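Local coordinates for protein hypothetical glycoside hydrolase (Bacteroides vulgatus, PDB 3S30) that is of unproven function but is probably a glycoside hydrolase of carbohydrate metabolism, with a galactose-binding-domain-like fold and a bound sodium ion, at residues N247-F252 with G264-N269. Sequence-based numbering, arbitrary orientation.
Sequences NIYALF and GHIAKN
Tyr-249 and Leu-251, two residues apart on one side of strand 247-254, meet Ile-266 and Ala-267 in the loop between strands 262-263 and 276-281. The contact packs this loop onto a strand paired antiparallel with 276-281 and 317-324 in the beta-rich, galactose-binding-domain-like chain. No hydrogen bond passes between the two segments. The phenol end of Tyr-249 reaches the methyls of two consecutive residues: OH lies 3.8 Å from Ile-266 CG2 and 3.8 Å from Ala-267 CB. Behind the oxygen Tyr-249 CZ lies 4.1 Å from Ala-267 CB, both methyls approaching the ring obliquely. Leu-251 pairs with Ile-266 branch against branch, the two side chains passing in opposite directions. Leu-251 CD1 touches Ile-266 CG2 at 3.9 Å, and Leu-251 CD2 meets Ile-266 CG1 at 4.0 Å. With CG1 of Ile-266 anti to the backbone N (chi1 -162°), CG2 lies between N and the carbonyl carbon, where it meets both Tyr-249 and Leu-251. Within the strand, Leu-251 CG sits at the edge of the Tyr-249 ring, in its plane. Phe-210 of strand 208-213 touches Tyr-249, Leu-251 and Ile-266, while Tyr-271 meets the Tyr-249 ring edge-to-face. Within the loop Lys-268 N bonds to His-265 O at 3.0 Å, closing a turn. Strand and loop thus join through a small, mostly buried van der Waals contact without directional bonds, while Lys-268 is salt-bridged to Asp-328 and Asp-330.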
ATOM      1  N   ASN A 247       1.901   7.248  -4.922  1.00 48.63           N
ATOM      2  CA  ASN A 247       0.474   7.327  -4.622  1.00 49.67           C
ATOM      3  C   ASN A 247       0.212   7.023  -3.156  1.00 48.53           C
ATOM      4  O   ASN A 247       0.908   6.233  -2.543  1.00 47.13           O
ATOM      5  CB  ASN A 247      -0.352   6.408  -5.546  1.00 49.03           C
ATOM      6  CG  ASN A 247      -1.821   6.853  -5.667  1.00 50.05           C
ATOM      7  OD1 ASN A 247      -2.245   7.812  -5.031  1.00 49.23           O
ATOM      8  ND2 ASN A 247      -2.596   6.137  -6.467  1.00 43.20           N
ATOM      9  N   ILE A 248      -0.776   7.710  -2.601  1.00 51.06           N
ATOM     10  CA  ILE A 248      -1.313   7.414  -1.281  1.00 50.58           C
ATOM     11  C   ILE A 248      -2.827   7.546  -1.401  1.00 51.56           C
ATOM     12  O   ILE A 248      -3.335   8.557  -1.911  1.00 52.87           O
ATOM     13  CB  ILE A 248      -0.797   8.405  -0.201  1.00 51.85           C
ATOM     14  CG1 ILE A 248       0.716   8.261   0.003  1.00 51.10           C
ATOM     15  CG2 ILE A 248      -1.522   8.198   1.154  1.00 49.63           C
ATOM     16  CD1 ILE A 248       1.272   9.200   1.121  1.00 46.98           C
ATOM     17  N   TYR A 249      -3.543   6.520  -0.951  1.00 50.95           N
ATOM     18  CA  TYR A 249      -4.996   6.591  -0.840  1.00 50.53           C
ATOM     19  C   TYR A 249      -5.560   5.594   0.184  1.00 50.84           C
ATOM     20  O   TYR A 249      -4.852   4.726   0.707  1.00 47.48           O
ATOM     21  CB  TYR A 249      -5.658   6.388  -2.206  1.00 50.80           C
ATOM     22  CG  TYR A 249      -5.501   5.010  -2.810  1.00 50.43           C
ATOM     23  CD1 TYR A 249      -4.382   4.686  -3.566  1.00 54.24           C
ATOM     24  CD2 TYR A 249      -6.491   4.041  -2.663  1.00 52.59           C
ATOM     25  CE1 TYR A 249      -4.238   3.443  -4.140  1.00 51.07           C
ATOM     26  CE2 TYR A 249      -6.347   2.781  -3.227  1.00 52.05           C
ATOM     27  CZ  TYR A 249      -5.209   2.487  -3.960  1.00 53.68           C
ATOM     28  OH  TYR A 249      -5.045   1.247  -4.540  1.00 60.00           O
ATOM     29  N   ALA A 250      -6.851   5.742   0.466  1.00 52.31           N
ATOM     30  CA  ALA A 250      -7.542   4.861   1.392  1.00 51.81           C
ATOM     31  C   ALA A 250      -8.946   4.619   0.883  1.00 54.59           C
ATOM     32  O   ALA A 250      -9.544   5.490   0.245  1.00 55.95           O
ATOM     33  CB  ALA A 250      -7.575   5.463   2.794  1.00 49.79           C
ATOM     34  N   LEU A 251      -9.463   3.433   1.184  1.00 55.83           N
ATOM     35  CA  LEU A 251     -10.760   2.998   0.703  1.00 56.76           C
ATOM     36  C   LEU A 251     -11.648   2.643   1.892  1.00 57.76           C
ATOM     37  O   LEU A 251     -11.164   2.152   2.914  1.00 55.88           O
ATOM     38  CB  LEU A 251     -10.585   1.766  -0.189  1.00 57.19           C
ATOM     39  CG  LEU A 251      -9.620   1.896  -1.374  1.00 55.61           C
ATOM     40  CD1 LEU A 251      -9.307   0.529  -1.962  1.00 52.35           C
ATOM     41  CD2 LEU A 251     -10.192   2.812  -2.438  1.00 59.38           C
ATOM     42  N   PHE A 252     -12.945   2.904   1.746  1.00 59.55           N
ATOM     43  CA  PHE A 252     -13.957   2.454   2.693  1.00 60.84           C
ATOM     44  C   PHE A 252     -15.119   1.924   1.875  1.00 62.65           C
ATOM     45  O   PHE A 252     -15.708   2.663   1.071  1.00 64.27           O
ATOM     46  CB  PHE A 252     -14.414   3.622   3.575  1.00 62.43           C
ATOM     47  CG  PHE A 252     -15.404   3.238   4.635  1.00 62.79           C
ATOM     48  CD1 PHE A 252     -15.090   2.268   5.584  1.00 62.64           C
ATOM     49  CD2 PHE A 252     -16.650   3.859   4.700  1.00 64.27           C
ATOM     50  CE1 PHE A 252     -16.007   1.913   6.573  1.00 59.70           C
ATOM     51  CE2 PHE A 252     -17.571   3.515   5.684  1.00 61.99           C
ATOM     52  CZ  PHE A 252     -17.250   2.539   6.619  1.00 64.95           C
ATOM     53  N   GLY A 264      -6.229  -4.198  -6.979  1.00 56.12           N
ATOM     54  CA  GLY A 264      -5.485  -3.122  -7.637  1.00 54.60           C
ATOM     55  C   GLY A 264      -6.148  -2.438  -8.813  1.00 55.59           C
ATOM     56  O   GLY A 264      -5.636  -1.439  -9.314  1.00 56.11           O
ATOM     57  N   HIS A 265      -7.277  -2.970  -9.271  1.00 57.08           N
ATOM     58  CA  HIS A 265      -8.022  -2.358 -10.375  1.00 58.01           C
ATOM     59  C   HIS A 265      -8.707  -1.070  -9.940  1.00 57.74           C
ATOM     60  O   HIS A 265      -9.002  -0.228 -10.767  1.00 61.01           O
ATOM     61  CB  HIS A 265      -9.073  -3.318 -10.919  1.00 59.54           C
ATOM     62  CG  HIS A 265      -8.505  -4.555 -11.529  1.00 59.79           C
ATOM     63  ND1 HIS A 265      -8.291  -5.709 -10.806  1.00 56.71           N
ATOM     64  CD2 HIS A 265      -8.129  -4.832 -12.802  1.00 62.53           C
ATOM     65  CE1 HIS A 265      -7.800  -6.642 -11.607  1.00 61.99           C
ATOM     66  NE2 HIS A 265      -7.689  -6.135 -12.822  1.00 60.53           N
ATOM     67  N   ILE A 266      -8.963  -0.930  -8.644  1.00 57.80           N
ATOM     68  CA  ILE A 266      -9.623   0.245  -8.094  1.00 58.89           C
ATOM     69  C   ILE A 266      -8.875   1.542  -8.456  1.00 60.40           C
ATOM     70  O   ILE A 266      -9.495   2.528  -8.848  1.00 63.32           O
ATOM     71  CB  ILE A 266      -9.800   0.104  -6.552  1.00 56.67           C
ATOM     72  CG1 ILE A 266     -10.852   1.072  -6.025  1.00 59.02           C
ATOM     73  CG2 ILE A 266      -8.481   0.318  -5.818  1.00 60.51           C
ATOM     74  CD1 ILE A 266     -12.272   0.760  -6.537  1.00 64.92           C
ATOM     75  N   ALA A 267      -7.545   1.522  -8.375  1.00 60.00           N
ATOM     76  CA  ALA A 267      -6.738   2.697  -8.701  1.00 60.29           C
ATOM     77  C   ALA A 267      -6.622   2.948 -10.213  1.00 62.84           C
ATOM     78  O   ALA A 267      -6.142   4.006 -10.619  1.00 64.69           O
ATOM     79  CB  ALA A 267      -5.336   2.582  -8.062  1.00 56.57           C
ATOM     80  N   LYS A 268      -7.026   1.981 -11.036  1.00 64.91           N
ATOM     81  CA  LYS A 268      -7.015   2.144 -12.501  1.00 68.64           C
ATOM     82  C   LYS A 268      -8.383   2.559 -13.051  1.00 70.57           C
ATOM     83  O   LYS A 268      -8.523   2.821 -14.251  1.00 70.86           O
ATOM     84  CB  LYS A 268      -6.551   0.846 -13.185  1.00 70.66           C
ATOM     85  CG  LYS A 268      -5.074   0.828 -13.611  1.00 73.24           C
ATOM     86  CD  LYS A 268      -4.112   1.308 -12.521  1.00 72.26           C
ATOM     87  CE  LYS A 268      -2.700   1.442 -13.079  1.00 74.19           C
ATOM     88  NZ  LYS A 268      -1.832   2.372 -12.316  1.00 68.12           N
ATOM     89  N   ASN A 269      -9.374   2.632 -12.161  1.00 70.15           N
ATOM     90  CA  ASN A 269     -10.745   2.933 -12.530  1.00 72.00           C
ATOM     91  C   ASN A 269     -11.326   4.129 -11.794  1.00 70.70           C
ATOM     92  O   ASN A 269     -12.477   4.100 -11.367  1.00 69.78           O
ATOM     93  CB  ASN A 269     -11.605   1.697 -12.272  1.00 74.34           C
ATOM     94  CG  ASN A 269     -11.789   0.870 -13.497  1.00 77.72           C
ATOM     95  OD1 ASN A 269     -11.354  -0.282 -13.555  1.00 88.97           O
ATOM     96  ND2 ASN A 269     -12.414   1.456 -14.504  1.00 74.93           N
TER